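Local coordinates for 11S globulin seed storage protein (Amaranthus hypochondriacus, PDB 3QAC) that probably serves as a nutrient reservoir in seeds, a storage globulin whose subunits each derive from a single precursor with two cupin regions, at residues 38-43 and 176-181; 322-327 and 399-404; 333-338 and 448-453; 339-344 and 406-411; 421-426 and 439-444. All blocks are in the same frame, centred on the assembly; numbering follows the deposited sequence.

Contact 1. Residues 38-43 and 176-181; sequences WDSNEQ and NFPTRF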
# COMPACT_ATOMS: atom_id res chain seq x y z
N TRP A 38 17.34 -19.35 -0.43
CA TRP A 38 18.19 -18.43 0.29
C TRP A 38 17.58 -18.23 1.66
O TRP A 38 16.43 -18.57 1.87
CB TRP A 38 18.34 -17.10 -0.45
CG TRP A 38 19.43 -17.12 -1.49
CD1 TRP A 38 20.65 -16.49 -1.41
CD2 TRP A 38 19.41 -17.78 -2.75
NE1 TRP A 38 21.37 -16.73 -2.55
CE2 TRP A 38 20.63 -17.52 -3.39
CE3 TRP A 38 18.46 -18.58 -3.41
CZ2 TRP A 38 20.93 -18.03 -4.66
CZ3 TRP A 38 18.76 -19.08 -4.66
CH2 TRP A 38 19.99 -18.80 -5.28
N ASP A 39 18.37 -17.69 2.58
CA ASP A 39 17.92 -17.47 3.95
C ASP A 39 17.15 -16.16 4.04
O ASP A 39 17.73 -15.08 4.03
CB ASP A 39 19.13 -17.46 4.89
CG ASP A 39 18.75 -17.30 6.36
OD1 ASP A 39 17.55 -17.19 6.69
OD2 ASP A 39 19.67 -17.29 7.19
N SER A 40 15.84 -16.26 4.14
CA SER A 40 14.99 -15.09 4.21
C SER A 40 15.14 -14.33 5.51
O SER A 40 14.61 -13.23 5.64
CB SER A 40 13.53 -15.47 4.01
OG SER A 40 13.35 -16.12 2.78
N ASN A 41 15.85 -14.91 6.48
CA ASN A 41 16.06 -14.21 7.75
C ASN A 41 17.21 -13.24 7.64
O ASN A 41 17.30 -12.32 8.43
CB ASN A 41 16.36 -15.18 8.89
CG ASN A 41 15.13 -15.91 9.37
OD1 ASN A 41 14.14 -15.28 9.75
ND2 ASN A 41 15.19 -17.24 9.37
N GLU A 42 18.10 -13.46 6.69
CA GLU A 42 19.16 -12.49 6.46
C GLU A 42 18.60 -11.07 6.50
O GLU A 42 17.59 -10.77 5.87
CB GLU A 42 19.85 -12.74 5.12
CG GLU A 42 20.72 -13.97 5.13
CD GLU A 42 22.07 -13.73 5.80
OE1 GLU A 42 22.84 -14.71 5.89
OE2 GLU A 42 22.36 -12.57 6.21
N GLN A 43 19.27 -10.21 7.25
CA GLN A 43 18.77 -8.88 7.49
C GLN A 43 18.36 -8.17 6.19
O GLN A 43 17.33 -7.51 6.14
CB GLN A 43 19.82 -8.04 8.20
CG GLN A 43 19.32 -6.66 8.53
CD GLN A 43 20.30 -5.87 9.34
OE1 GLN A 43 21.23 -6.42 9.94
NE2 GLN A 43 20.11 -4.55 9.37
N ASN A 176 7.10 -12.54 6.72
CA ASN A 176 8.38 -13.16 7.04
C ASN A 176 8.87 -14.17 6.00
O ASN A 176 10.03 -14.11 5.59
CB ASN A 176 8.34 -13.77 8.44
CG ASN A 176 8.18 -12.70 9.52
OD1 ASN A 176 8.08 -11.50 9.22
ND2 ASN A 176 8.15 -13.13 10.79
N PHE A 177 8.00 -15.08 5.59
CA PHE A 177 8.37 -16.16 4.68
C PHE A 177 7.30 -16.37 3.62
O PHE A 177 6.12 -16.17 3.88
CB PHE A 177 8.59 -17.48 5.45
CG PHE A 177 9.63 -17.38 6.53
CD1 PHE A 177 10.97 -17.65 6.25
CD2 PHE A 177 9.27 -17.01 7.83
CE1 PHE A 177 11.94 -17.55 7.24
CE2 PHE A 177 10.23 -16.90 8.82
CZ PHE A 177 11.57 -17.18 8.53
N PRO A 178 7.69 -16.81 2.42
CA PRO A 178 6.66 -17.13 1.43
C PRO A 178 5.76 -18.23 1.98
O PRO A 178 6.20 -19.05 2.79
CB PRO A 178 7.46 -17.66 0.24
CG PRO A 178 8.77 -16.97 0.35
CD PRO A 178 9.04 -16.90 1.84
N THR A 179 4.51 -18.21 1.57
CA THR A 179 3.61 -19.30 1.86
C THR A 179 3.30 -19.97 0.54
O THR A 179 2.83 -19.32 -0.41
CB THR A 179 2.33 -18.79 2.50
OG1 THR A 179 2.65 -18.19 3.76
CG2 THR A 179 1.37 -19.91 2.74
N ARG A 180 3.62 -21.25 0.46
CA ARG A 180 3.34 -21.99 -0.75
C ARG A 180 2.36 -23.13 -0.56
O ARG A 180 2.47 -23.91 0.38
CB ARG A 180 4.62 -22.55 -1.35
CG ARG A 180 4.39 -22.98 -2.80
CD ARG A 180 5.68 -23.30 -3.45
NE ARG A 180 6.47 -22.10 -3.64
CZ ARG A 180 6.41 -21.37 -4.74
NH1 ARG A 180 5.60 -21.74 -5.71
NH2 ARG A 180 7.17 -20.30 -4.87
N PHE A 181 1.40 -23.20 -1.49
CA PHE A 181 0.39 -24.24 -1.48
C PHE A 181 0.59 -25.10 -2.73
O PHE A 181 0.62 -24.57 -3.84
CB PHE A 181 -1.01 -23.63 -1.52
CG PHE A 181 -1.30 -22.63 -0.42
CD1 PHE A 181 -2.21 -22.92 0.58
CD2 PHE A 181 -0.68 -21.39 -0.41
CE1 PHE A 181 -2.50 -22.00 1.58
CE2 PHE A 181 -0.97 -20.46 0.58
CZ PHE A 181 -1.88 -20.77 1.58
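Asn41 and Phe177 make the central van der Waals contact between two loops of the first cupin region. OD1 of Asn41 lies 3.4 Å from Phe177 CZ, while ND2 of Asn41 reaches the edge of the ring in its plane, 3.7 Å from the same CZ. The amide stands almost upright against the ring, their planes 81° apart, so this is an approach to the ring's outer end and no stack. Phe177 CG sits beside its own backbone N (chi1 -57°), a setting that carries the ring out to the 38-43 loop. Closer to the backbone, Ser40 CB approaches Phe177 CD1 obliquely at 4.0 Å.

The polar interactions lie within the 38-43 turn or reach residues beyond the two segments. Asp39 to Glu42 form a type I turn, and within it Asn41 N donates to Asp39 OD1 over 2.9 Å, the signature of an Asx turn; the donor arrives from above the carboxylate plane. Ser40 OG is hydrogen-bonded to Ser51 OG on strand 51-57, and Pro178 packs against Ser51 and Ile164. Asn176 forms a weak hydrogen bond through ND2 with Gln10 O of the second subunit.

The example illustrates a division of labour: hydrogen bonds shape the 38-43 loop and tie it to strand 51-57, whereas the two loops meet through dispersion and the weak polarity of an amide set against the rim of an aromatic ring.

Contact 2. Residues 322-327 and 399-404; sequences RLSAAK and SFKTSE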
# COMPACT_ATOMS: atom_id res chain seq x y z
N ARG A 322 3.72 -4.53 -9.56
CA ARG A 322 4.58 -3.47 -9.06
C ARG A 322 5.99 -4.01 -8.81
O ARG A 322 6.64 -3.72 -7.79
CB ARG A 322 3.99 -2.86 -7.78
CG ARG A 322 2.60 -2.23 -7.97
CD ARG A 322 2.00 -1.82 -6.62
NE ARG A 322 0.58 -1.47 -6.71
CZ ARG A 322 -0.20 -1.22 -5.66
NH1 ARG A 322 0.30 -1.26 -4.42
NH2 ARG A 322 -1.48 -0.92 -5.84
N LEU A 323 6.47 -4.82 -9.74
CA LEU A 323 7.86 -5.20 -9.73
C LEU A 323 8.43 -4.84 -11.08
O LEU A 323 7.68 -4.65 -12.07
CB LEU A 323 8.02 -6.68 -9.46
CG LEU A 323 7.40 -7.10 -8.12
CD1 LEU A 323 7.21 -8.57 -8.04
CD2 LEU A 323 8.25 -6.60 -6.95
N SER A 324 9.75 -4.75 -11.12
CA SER A 324 10.45 -4.64 -12.38
C SER A 324 11.71 -5.47 -12.29
O SER A 324 11.98 -6.11 -11.28
CB SER A 324 10.73 -3.18 -12.74
OG SER A 324 10.97 -2.41 -11.58
N ALA A 325 12.47 -5.48 -13.38
CA ALA A 325 13.64 -6.33 -13.48
C ALA A 325 14.59 -5.71 -14.48
O ALA A 325 14.20 -4.85 -15.27
CB ALA A 325 13.24 -7.72 -13.92
N ALA A 326 15.85 -6.11 -14.40
CA ALA A 326 16.81 -5.78 -15.45
C ALA A 326 17.82 -6.89 -15.58
O ALA A 326 18.09 -7.63 -14.62
CB ALA A 326 17.49 -4.48 -15.16
N LYS A 327 18.37 -7.03 -16.77
CA LYS A 327 19.52 -7.88 -16.95
C LYS A 327 20.67 -7.02 -17.42
O LYS A 327 20.49 -6.11 -18.24
CB LYS A 327 19.26 -9.00 -17.93
CG LYS A 327 20.54 -9.69 -18.34
CD LYS A 327 20.40 -11.19 -18.37
CE LYS A 327 21.68 -11.82 -18.90
NZ LYS A 327 21.48 -13.22 -19.35
N SER A 399 18.74 -8.32 -12.04
CA SER A 399 18.28 -7.53 -10.92
C SER A 399 16.76 -7.63 -10.81
O SER A 399 16.03 -7.23 -11.71
CB SER A 399 18.69 -6.07 -11.09
OG SER A 399 20.08 -5.90 -10.91
N PHE A 400 16.29 -8.18 -9.69
CA PHE A 400 14.86 -8.20 -9.43
C PHE A 400 14.61 -6.93 -8.63
O PHE A 400 15.37 -6.62 -7.72
CB PHE A 400 14.49 -9.47 -8.67
CG PHE A 400 14.87 -10.74 -9.40
CD1 PHE A 400 16.14 -11.30 -9.23
CD2 PHE A 400 13.98 -11.37 -10.27
CE1 PHE A 400 16.48 -12.46 -9.90
CE2 PHE A 400 14.32 -12.52 -10.93
CZ PHE A 400 15.56 -13.07 -10.76
N LYS A 401 13.61 -6.16 -9.01
CA LYS A 401 13.42 -4.86 -8.37
C LYS A 401 12.07 -4.79 -7.71
O LYS A 401 11.04 -5.11 -8.32
CB LYS A 401 13.57 -3.74 -9.38
CG LYS A 401 15.02 -3.44 -9.78
CD LYS A 401 15.12 -2.91 -11.20
CE LYS A 401 16.39 -2.06 -11.41
NZ LYS A 401 17.62 -2.84 -11.74
N THR A 402 12.07 -4.36 -6.45
CA THR A 402 10.87 -4.41 -5.62
C THR A 402 9.92 -3.25 -5.86
O THR A 402 9.25 -2.83 -4.93
CB THR A 402 11.23 -4.41 -4.13
OG1 THR A 402 11.86 -3.17 -3.81
CG2 THR A 402 12.18 -5.56 -3.81
N SER A 403 9.86 -2.71 -7.07
CA SER A 403 8.77 -1.80 -7.40
C SER A 403 8.53 -1.69 -8.88
O SER A 403 9.29 -2.22 -9.68
CB SER A 403 8.99 -0.40 -6.84
OG SER A 403 9.86 0.34 -7.67
N GLU A 404 7.46 -0.99 -9.22
CA GLU A 404 7.08 -0.79 -10.60
C GLU A 404 8.09 0.15 -11.26
O GLU A 404 8.52 1.12 -10.65
CB GLU A 404 5.66 -0.20 -10.65
CG GLU A 404 5.27 0.31 -12.02
CD GLU A 404 3.77 0.43 -12.18
OE1 GLU A 404 3.08 0.68 -11.16
OE2 GLU A 404 3.30 0.27 -13.34
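Ser324 and Lys401 pair across two antiparallel strands, where the axes of the short strand segments 324-327 and 399-401 approach to 4.7 Å, 165° apart in direction, and Ala326 with Ser399 forms the next hydrogen-bonded pair. The straightest of the four backbone bonds runs from Ser399 N to Ala326 O, at 2.7 Å and 172°; Lys401 N reaches Ser324 O at 2.8 Å. Between these pairs lies the non-hydrogen-bonded pair Ala325-Phe400.

Ser324 OG, with chi1 at 34°, leans over the end of the pairing and donates to Ser403 O; the modelled 2.5 Å is short, and its exact length is doubtful. The same OG is hydrogen-bonded to Ala406 N. Along that face Lys401 turns at its last torsion, so that NZ comes to 3.8 Å from Ala326 CB. Leu323 CD2 lies 3.4 Å from Lys401 O and 3.7 Å from Thr402 CA, covering the point where the strand ends. On the other face Ala325 and Phe400 pack against Leu73, and Phe400 also on Val161; Leu73 and Val161 belong to the first cupin region.

Chemically the strand pair is two-sided: one face is partly polar, with a serine hydroxyl bonded to the chain just beyond the strand, and the other is an apolar surface joining the two cupin regions.

Contact 3. Residues 333-338 and 448-453; sequences NAMMAP and TLFRSS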
# COMPACT_ATOMS: atom_id res chain seq x y z
N ASN A 333 36.37 -6.28 -17.94
CA ASN A 333 36.85 -5.06 -17.28
C ASN A 333 35.93 -3.85 -17.39
O ASN A 333 36.30 -2.75 -16.99
CB ASN A 333 38.27 -4.72 -17.72
CG ASN A 333 39.24 -5.87 -17.51
OD1 ASN A 333 39.10 -6.65 -16.57
ND2 ASN A 333 40.22 -5.99 -18.40
N ALA A 334 34.73 -4.05 -17.91
CA ALA A 334 33.78 -2.96 -18.02
C ALA A 334 33.13 -2.74 -16.67
O ALA A 334 33.14 -3.63 -15.80
CB ALA A 334 32.74 -3.26 -19.07
N MET A 335 32.58 -1.55 -16.49
CA MET A 335 31.90 -1.24 -15.25
C MET A 335 30.59 -0.52 -15.49
O MET A 335 30.37 0.11 -16.52
CB MET A 335 32.80 -0.40 -14.33
CG MET A 335 32.55 1.09 -14.42
SD MET A 335 33.45 2.03 -13.16
CE MET A 335 35.06 1.25 -13.27
N MET A 336 29.69 -0.67 -14.52
CA MET A 336 28.50 0.15 -14.45
C MET A 336 28.82 1.25 -13.45
O MET A 336 29.16 0.97 -12.31
CB MET A 336 27.31 -0.68 -13.99
CG MET A 336 26.02 0.10 -13.97
SD MET A 336 24.60 -0.99 -13.87
CE MET A 336 23.25 0.16 -14.05
N ALA A 337 28.74 2.50 -13.90
CA ALA A 337 29.08 3.62 -13.04
C ALA A 337 28.36 3.55 -11.71
O ALA A 337 27.27 2.99 -11.61
CB ALA A 337 28.77 4.93 -13.72
N PRO A 338 28.96 4.14 -10.67
CA PRO A 338 28.26 4.20 -9.40
C PRO A 338 26.87 4.78 -9.65
O PRO A 338 26.75 5.80 -10.33
CB PRO A 338 29.10 5.18 -8.58
CG PRO A 338 30.47 5.10 -9.18
CD PRO A 338 30.23 4.89 -10.65
N THR A 448 26.16 5.21 -18.41
CA THR A 448 25.84 4.13 -17.46
C THR A 448 26.82 2.97 -17.46
O THR A 448 27.26 2.53 -16.39
CB THR A 448 24.43 3.56 -17.71
OG1 THR A 448 23.45 4.57 -17.47
CG2 THR A 448 24.16 2.36 -16.80
N LEU A 449 27.13 2.45 -18.65
CA LEU A 449 28.10 1.38 -18.82
C LEU A 449 29.37 1.92 -19.47
O LEU A 449 29.30 2.60 -20.50
CB LEU A 449 27.52 0.27 -19.67
CG LEU A 449 26.29 -0.40 -19.06
CD1 LEU A 449 25.80 -1.50 -19.96
CD2 LEU A 449 26.64 -0.94 -17.69
N PHE A 450 30.51 1.62 -18.86
CA PHE A 450 31.80 2.15 -19.30
C PHE A 450 32.76 1.02 -19.59
O PHE A 450 32.73 -0.02 -18.94
CB PHE A 450 32.46 2.98 -18.20
CG PHE A 450 31.60 4.08 -17.67
CD1 PHE A 450 31.88 4.63 -16.44
CD2 PHE A 450 30.53 4.56 -18.41
CE1 PHE A 450 31.10 5.66 -15.94
CE2 PHE A 450 29.73 5.57 -17.92
CZ PHE A 450 30.01 6.13 -16.69
N ARG A 451 33.65 1.24 -20.56
CA ARG A 451 34.76 0.35 -20.74
C ARG A 451 35.86 0.79 -19.79
O ARG A 451 36.23 1.97 -19.76
CB ARG A 451 35.25 0.36 -22.18
CG ARG A 451 36.21 -0.77 -22.46
CD ARG A 451 35.95 -1.93 -21.50
NE ARG A 451 37.09 -2.84 -21.45
CZ ARG A 451 37.29 -3.82 -22.33
NH1 ARG A 451 36.42 -4.01 -23.33
NH2 ARG A 451 38.35 -4.61 -22.22
N SER A 452 36.36 -0.15 -18.99
CA SER A 452 37.35 0.16 -17.95
C SER A 452 38.57 -0.75 -18.03
O SER A 452 38.59 -1.73 -18.78
CB SER A 452 36.71 0.08 -16.56
OG SER A 452 35.78 1.13 -16.36
N SER A 453 39.60 -0.40 -17.26
CA SER A 453 40.83 -1.20 -17.20
C SER A 453 40.93 -1.98 -15.88
O SER A 453 40.70 -1.42 -14.81
CB SER A 453 42.06 -0.31 -17.42
OG SER A 453 42.15 0.12 -18.77
O HOH W 1 25.30 3.75 -13.79
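Met335 and Phe450 exchange two backbone hydrogen bonds, the shorter and straighter from Phe450 N to Met335 O at 2.8 Å and 173°. Its counterpart, Met335 N to Phe450 O, measures 2.9 Å. A third bond, Ala337 N to Thr448 O at 2.9 Å, carries the antiparallel pairing to the corner at Pro338, where a water donates to Ala337 O at 3.0 Å and more weakly to Thr448 O. At the other end Arg451 is folded back on its own segment: NE donates to Ser452 O at 3.3 Å, on a carbonyl lone pair and within the guanidinium plane, while NH1 is hydrogen-bonded to Glu303 O.

Packing follows the two faces of the strand pair. On one, Ala337 CB presses obliquely on the Phe450 ring, 3.3 Å from CE1, and Met335 CG comes to Phe450 CD1, again obliquely. Met335 CE comes within 3.2 Å of Ser452 OG, a hydroxyl buried here without a polar partner in the model. On the other face Met336 runs out extended, its CG turned away from the backbone N (chi1 -177°). It lies alongside Thr448, pointing the same way, with CE 3.6 Å from Thr448 CG2, and its CB leans on Leu449.

Strand 335-341 thus has strand 449-450 along one side, while Ala334 and Met336 hydrogen-bond to Ala390 and Lys388 of strand 385-391. Arg444, in the chain between helix 434-442 and strand 449-450, makes a cation-pi contact with Phe450, and Ser223 of the third subunit, in helix 217-224, packs on Met335 and Phe450.

Contact 4. Residues 339-344 and 406-411; sequences HYNLNA and AMFQSL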
# COMPACT_ATOMS: atom_id res chain seq x y z
N HIS A 339 25.85 4.13 -9.14
CA HIS A 339 24.49 4.59 -9.32
C HIS A 339 23.70 4.17 -8.11
O HIS A 339 24.14 3.35 -7.31
CB HIS A 339 23.86 3.95 -10.55
CG HIS A 339 23.89 2.46 -10.51
ND1 HIS A 339 25.05 1.74 -10.66
CD2 HIS A 339 22.90 1.56 -10.31
CE1 HIS A 339 24.78 0.45 -10.57
NE2 HIS A 339 23.48 0.31 -10.36
N TYR A 340 22.51 4.74 -7.98
CA TYR A 340 21.59 4.30 -6.96
C TYR A 340 20.23 4.17 -7.57
O TYR A 340 19.88 4.87 -8.49
CB TYR A 340 21.58 5.30 -5.82
CG TYR A 340 20.84 6.59 -6.10
CD1 TYR A 340 21.45 7.63 -6.77
CD2 TYR A 340 19.55 6.76 -5.66
CE1 TYR A 340 20.77 8.82 -7.00
CE2 TYR A 340 18.87 7.92 -5.86
CZ TYR A 340 19.48 8.96 -6.53
OH TYR A 340 18.77 10.13 -6.74
N ASN A 341 19.46 3.24 -7.04
CA ASN A 341 18.10 3.05 -7.48
C ASN A 341 17.19 3.96 -6.66
O ASN A 341 17.26 3.96 -5.41
CB ASN A 341 17.74 1.59 -7.34
CG ASN A 341 18.66 0.68 -8.17
OD1 ASN A 341 18.35 0.36 -9.32
ND2 ASN A 341 19.81 0.28 -7.59
N LEU A 342 16.35 4.73 -7.36
CA LEU A 342 15.53 5.75 -6.71
C LEU A 342 14.42 5.16 -5.89
O LEU A 342 14.07 5.68 -4.84
CB LEU A 342 14.84 6.67 -7.72
CG LEU A 342 15.51 7.54 -8.78
CD1 LEU A 342 14.96 8.96 -8.72
CD2 LEU A 342 17.02 7.51 -8.73
N ASN A 343 13.85 4.07 -6.39
CA ASN A 343 12.53 3.69 -5.91
C ASN A 343 12.39 2.26 -5.39
O ASN A 343 11.32 1.88 -4.92
CB ASN A 343 11.47 3.99 -6.99
CG ASN A 343 12.01 3.85 -8.40
OD1 ASN A 343 12.93 3.06 -8.65
ND2 ASN A 343 11.44 4.61 -9.33
N ALA A 344 13.45 1.49 -5.45
CA ALA A 344 13.29 0.05 -5.30
C ALA A 344 14.55 -0.62 -4.71
O ALA A 344 15.68 -0.14 -4.91
CB ALA A 344 12.97 -0.57 -6.66
N ALA A 406 11.14 0.50 -11.59
CA ALA A 406 12.26 0.98 -10.79
C ALA A 406 13.15 1.79 -11.72
O ALA A 406 13.37 1.44 -12.87
CB ALA A 406 13.03 -0.20 -10.19
N MET A 407 13.64 2.91 -11.21
CA MET A 407 14.44 3.81 -11.98
C MET A 407 15.72 3.94 -11.20
O MET A 407 15.69 3.99 -9.98
CB MET A 407 13.78 5.18 -11.99
CG MET A 407 14.11 6.02 -13.17
SD MET A 407 12.66 6.07 -14.24
CE MET A 407 13.21 5.04 -15.61
N PHE A 408 16.85 4.02 -11.88
CA PHE A 408 18.07 4.29 -11.17
C PHE A 408 18.70 5.56 -11.69
O PHE A 408 18.26 6.08 -12.70
CB PHE A 408 19.05 3.12 -11.25
CG PHE A 408 19.64 2.92 -12.61
CD1 PHE A 408 20.70 3.69 -13.04
CD2 PHE A 408 19.15 1.94 -13.44
CE1 PHE A 408 21.26 3.48 -14.30
CE2 PHE A 408 19.70 1.73 -14.71
CZ PHE A 408 20.76 2.50 -15.12
N GLN A 409 19.70 6.07 -10.99
CA GLN A 409 20.42 7.23 -11.45
C GLN A 409 21.89 6.97 -11.36
O GLN A 409 22.42 6.68 -10.28
CB GLN A 409 20.07 8.47 -10.62
CG GLN A 409 21.12 9.57 -10.77
CD GLN A 409 20.56 10.97 -10.54
OE1 GLN A 409 19.99 11.58 -11.44
NE2 GLN A 409 20.75 11.49 -9.33
N SER A 410 22.57 7.06 -12.49
CA SER A 410 24.01 7.03 -12.51
C SER A 410 24.54 8.29 -11.84
O SER A 410 23.91 9.34 -11.88
CB SER A 410 24.53 6.94 -13.94
OG SER A 410 23.96 5.81 -14.59
N LEU A 411 25.69 8.18 -11.23
CA LEU A 411 26.29 9.35 -10.61
C LEU A 411 27.30 9.94 -11.58
O LEU A 411 27.49 11.15 -11.61
CB LEU A 411 26.96 8.94 -9.31
CG LEU A 411 25.96 8.20 -8.42
CD1 LEU A 411 26.67 7.47 -7.27
CD2 LEU A 411 24.91 9.17 -7.89
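His339 and Phe408 meet because both use the crowded position between backbone N and carbonyl carbon (chi1 56° and 70°), which brings their rings together above one face of the strand pair. The result is a T-shaped aromatic pair: the imidazole edge points to the phenyl face, with centroids 5.3 Å apart and planes at 62°. A hydrogen bond from His339 ND1 to Ala337 O probably helps set the rotation of the imidazole. Asn341, also on this face, brings OD1 to 3.4 Å from Phe408 CB.

On the opposite face Tyr340 and Gln409 run side by side, Tyr340 CE1 lying 3.7 Å from Gln409 CB. Leu411 CD2 touches the edge of the same ring, 3.9 Å from Tyr340 CD1, and Leu342 CD2 covers Gln409 CB at 3.7 Å. Antiparallel backbone bonds hold the frame: Gln409 N to Tyr340 O at 2.8 Å, the return bond from Tyr340 N, and Leu342 N to Met407 O at 2.8 Å in the carbonyl plane.

The tyrosine end belongs to the trimer interface, where its OH is hydrogen-bonded to Gly145 O of the third subunit and its ring stacks on Phe67 of that subunit. One side thus carries the His339-Phe408 pair with Asn341 beside it; the other joins subunits through the tyrosine, with aliphatic packing from Leu342 and Leu411.

Contact 5. Residues 421-426 and 439-444; sequences LPIDVV and GLKFNR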
# COMPACT_ATOMS: atom_id res chain seq x y z
N LEU A 421 24.14 18.45 -12.85
CA LEU A 421 24.47 19.60 -12.00
C LEU A 421 25.08 20.76 -12.78
O LEU A 421 25.98 20.56 -13.58
CB LEU A 421 25.45 19.20 -10.90
CG LEU A 421 24.95 18.21 -9.86
CD1 LEU A 421 26.06 17.88 -8.90
CD2 LEU A 421 23.73 18.79 -9.13
N PRO A 422 24.59 21.99 -12.54
CA PRO A 422 25.20 23.16 -13.16
C PRO A 422 26.64 23.23 -12.70
O PRO A 422 26.89 23.05 -11.51
CB PRO A 422 24.40 24.33 -12.57
CG PRO A 422 23.12 23.73 -12.12
CD PRO A 422 23.48 22.36 -11.65
N ILE A 423 27.57 23.45 -13.62
CA ILE A 423 28.99 23.37 -13.28
C ILE A 423 29.41 24.17 -12.02
O ILE A 423 30.27 23.74 -11.26
CB ILE A 423 29.88 23.72 -14.50
CG1 ILE A 423 31.35 23.63 -14.11
CG2 ILE A 423 29.54 25.10 -15.04
CD1 ILE A 423 32.20 22.99 -15.17
N ASP A 424 28.79 25.33 -11.81
CA ASP A 424 29.06 26.13 -10.62
C ASP A 424 28.67 25.41 -9.33
O ASP A 424 29.36 25.52 -8.32
CB ASP A 424 28.33 27.47 -10.69
CG ASP A 424 29.09 28.50 -11.47
OD1 ASP A 424 30.31 28.31 -11.65
OD2 ASP A 424 28.47 29.50 -11.91
N VAL A 425 27.55 24.69 -9.38
CA VAL A 425 27.16 23.87 -8.24
C VAL A 425 28.23 22.82 -8.01
O VAL A 425 28.67 22.59 -6.88
CB VAL A 425 25.78 23.21 -8.46
CG1 VAL A 425 25.51 22.16 -7.39
CG2 VAL A 425 24.67 24.27 -8.49
N VAL A 426 28.68 22.19 -9.09
CA VAL A 426 29.67 21.14 -8.97
C VAL A 426 30.97 21.67 -8.32
O VAL A 426 31.41 21.14 -7.32
CB VAL A 426 29.95 20.47 -10.31
CG1 VAL A 426 31.07 19.49 -10.19
CG2 VAL A 426 28.70 19.77 -10.80
N GLY A 439 35.78 18.66 -16.13
CA GLY A 439 36.24 17.31 -16.35
C GLY A 439 35.50 16.29 -15.51
O GLY A 439 35.23 15.16 -15.96
N LEU A 440 35.17 16.67 -14.28
CA LEU A 440 34.34 15.83 -13.44
C LEU A 440 33.03 15.56 -14.17
O LEU A 440 32.53 14.43 -14.18
CB LEU A 440 34.08 16.50 -12.09
CG LEU A 440 33.23 15.69 -11.10
CD1 LEU A 440 33.83 14.30 -10.94
CD2 LEU A 440 33.13 16.41 -9.76
N LYS A 441 32.48 16.59 -14.81
CA LYS A 441 31.22 16.46 -15.51
C LYS A 441 31.33 15.69 -16.82
O LYS A 441 30.48 14.85 -17.12
CB LYS A 441 30.57 17.82 -15.78
CG LYS A 441 30.06 18.51 -14.54
CD LYS A 441 29.18 19.72 -14.88
CE LYS A 441 27.96 19.32 -15.68
NZ LYS A 441 27.04 20.48 -15.87
N PHE A 442 32.36 15.96 -17.62
CA PHE A 442 32.33 15.50 -19.01
C PHE A 442 33.39 14.49 -19.42
O PHE A 442 33.30 13.92 -20.50
CB PHE A 442 32.33 16.70 -19.95
CG PHE A 442 31.19 17.64 -19.72
CD1 PHE A 442 29.91 17.34 -20.19
CD2 PHE A 442 31.38 18.83 -19.04
CE1 PHE A 442 28.85 18.20 -19.98
CE2 PHE A 442 30.32 19.70 -18.83
CZ PHE A 442 29.05 19.39 -19.30
N ASN A 443 34.37 14.25 -18.57
CA ASN A 443 35.42 13.28 -18.87
C ASN A 443 34.90 11.89 -19.13
O ASN A 443 35.61 11.03 -19.65
CB ASN A 443 36.45 13.26 -17.75
CG ASN A 443 37.31 14.48 -17.78
OD1 ASN A 443 37.11 15.34 -18.63
ND2 ASN A 443 38.27 14.57 -16.86
N ARG A 444 33.64 11.66 -18.78
CA ARG A 444 33.02 10.36 -18.91
C ARG A 444 31.81 10.44 -19.86
O ARG A 444 30.69 10.66 -19.41
CB ARG A 444 32.60 9.86 -17.53
CG ARG A 444 31.86 8.55 -17.56
CD ARG A 444 32.67 7.52 -18.27
NE ARG A 444 33.86 7.19 -17.51
CZ ARG A 444 34.78 6.32 -17.92
NH1 ARG A 444 34.63 5.72 -19.10
NH2 ARG A 444 35.84 6.06 -17.17
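Lys441 lays its aliphatic chain over Ile423 and Val426, with CD 4.1 Å from Ile423 CB and also 4.1 Å from Val426 CG2. The setting is a pair of successive helices, 423-430 and 434-442, in the helical region that follows the barrel strands of the second cupin in this bicupin fold. The chain of Lys441 bends at its third torsion (chi3 61°), which drops NZ past the start of helix 423-430 onto Leu421 O. That hydrogen bond is modelled at 2.5 Å, a short value to be read with caution; the amine approaches 22° out of the carbonyl plane.

A charged group in such a buried place would probably need compensation, and the third subunit offers it: Asp126 of that subunit forms a salt bridge with Lys441 NZ, and Gln127 O of that subunit accepts a hydrogen bond. Asp126 OD1 also accepts from Ile423 N, so one carboxylate of the third subunit serves both the lysine and the first turn of the helix. The ammonium group would thus probably stay protonated while its methylene chain packs on Ile423 and Val426. Alongside, Ile423 packs on Ala437 and Phe438 of the second helix. Farther along, the branches of Val426 and Leu440 meet obliquely, CG1 to CD2, at 3.7 Å.

Overall arrangement
The five contacts show how a bicupin subunit combines loop packing, strand pairing and helix packing. Contact 1 lies in the first cupin region and closes before contact 2 opens in the second, their centres about 18 Å apart. Contacts 2 and 4, centres about 12 Å apart, alternate along the chain and touch directly, linking the two sheets of the second barrel. Contacts 3 and 4 share strand 335-341, which pairs with 449-450 before the corner and 408-410 after it. Contact 5 lies in the helices, its centre about 19 Å from those of contacts 3 and 4 and about 44 Å from that of contact 1. Contacts 2 to 5 touch the third subunit and contact 1 the second, so several residues that pack within the chain also line trimer interfaces.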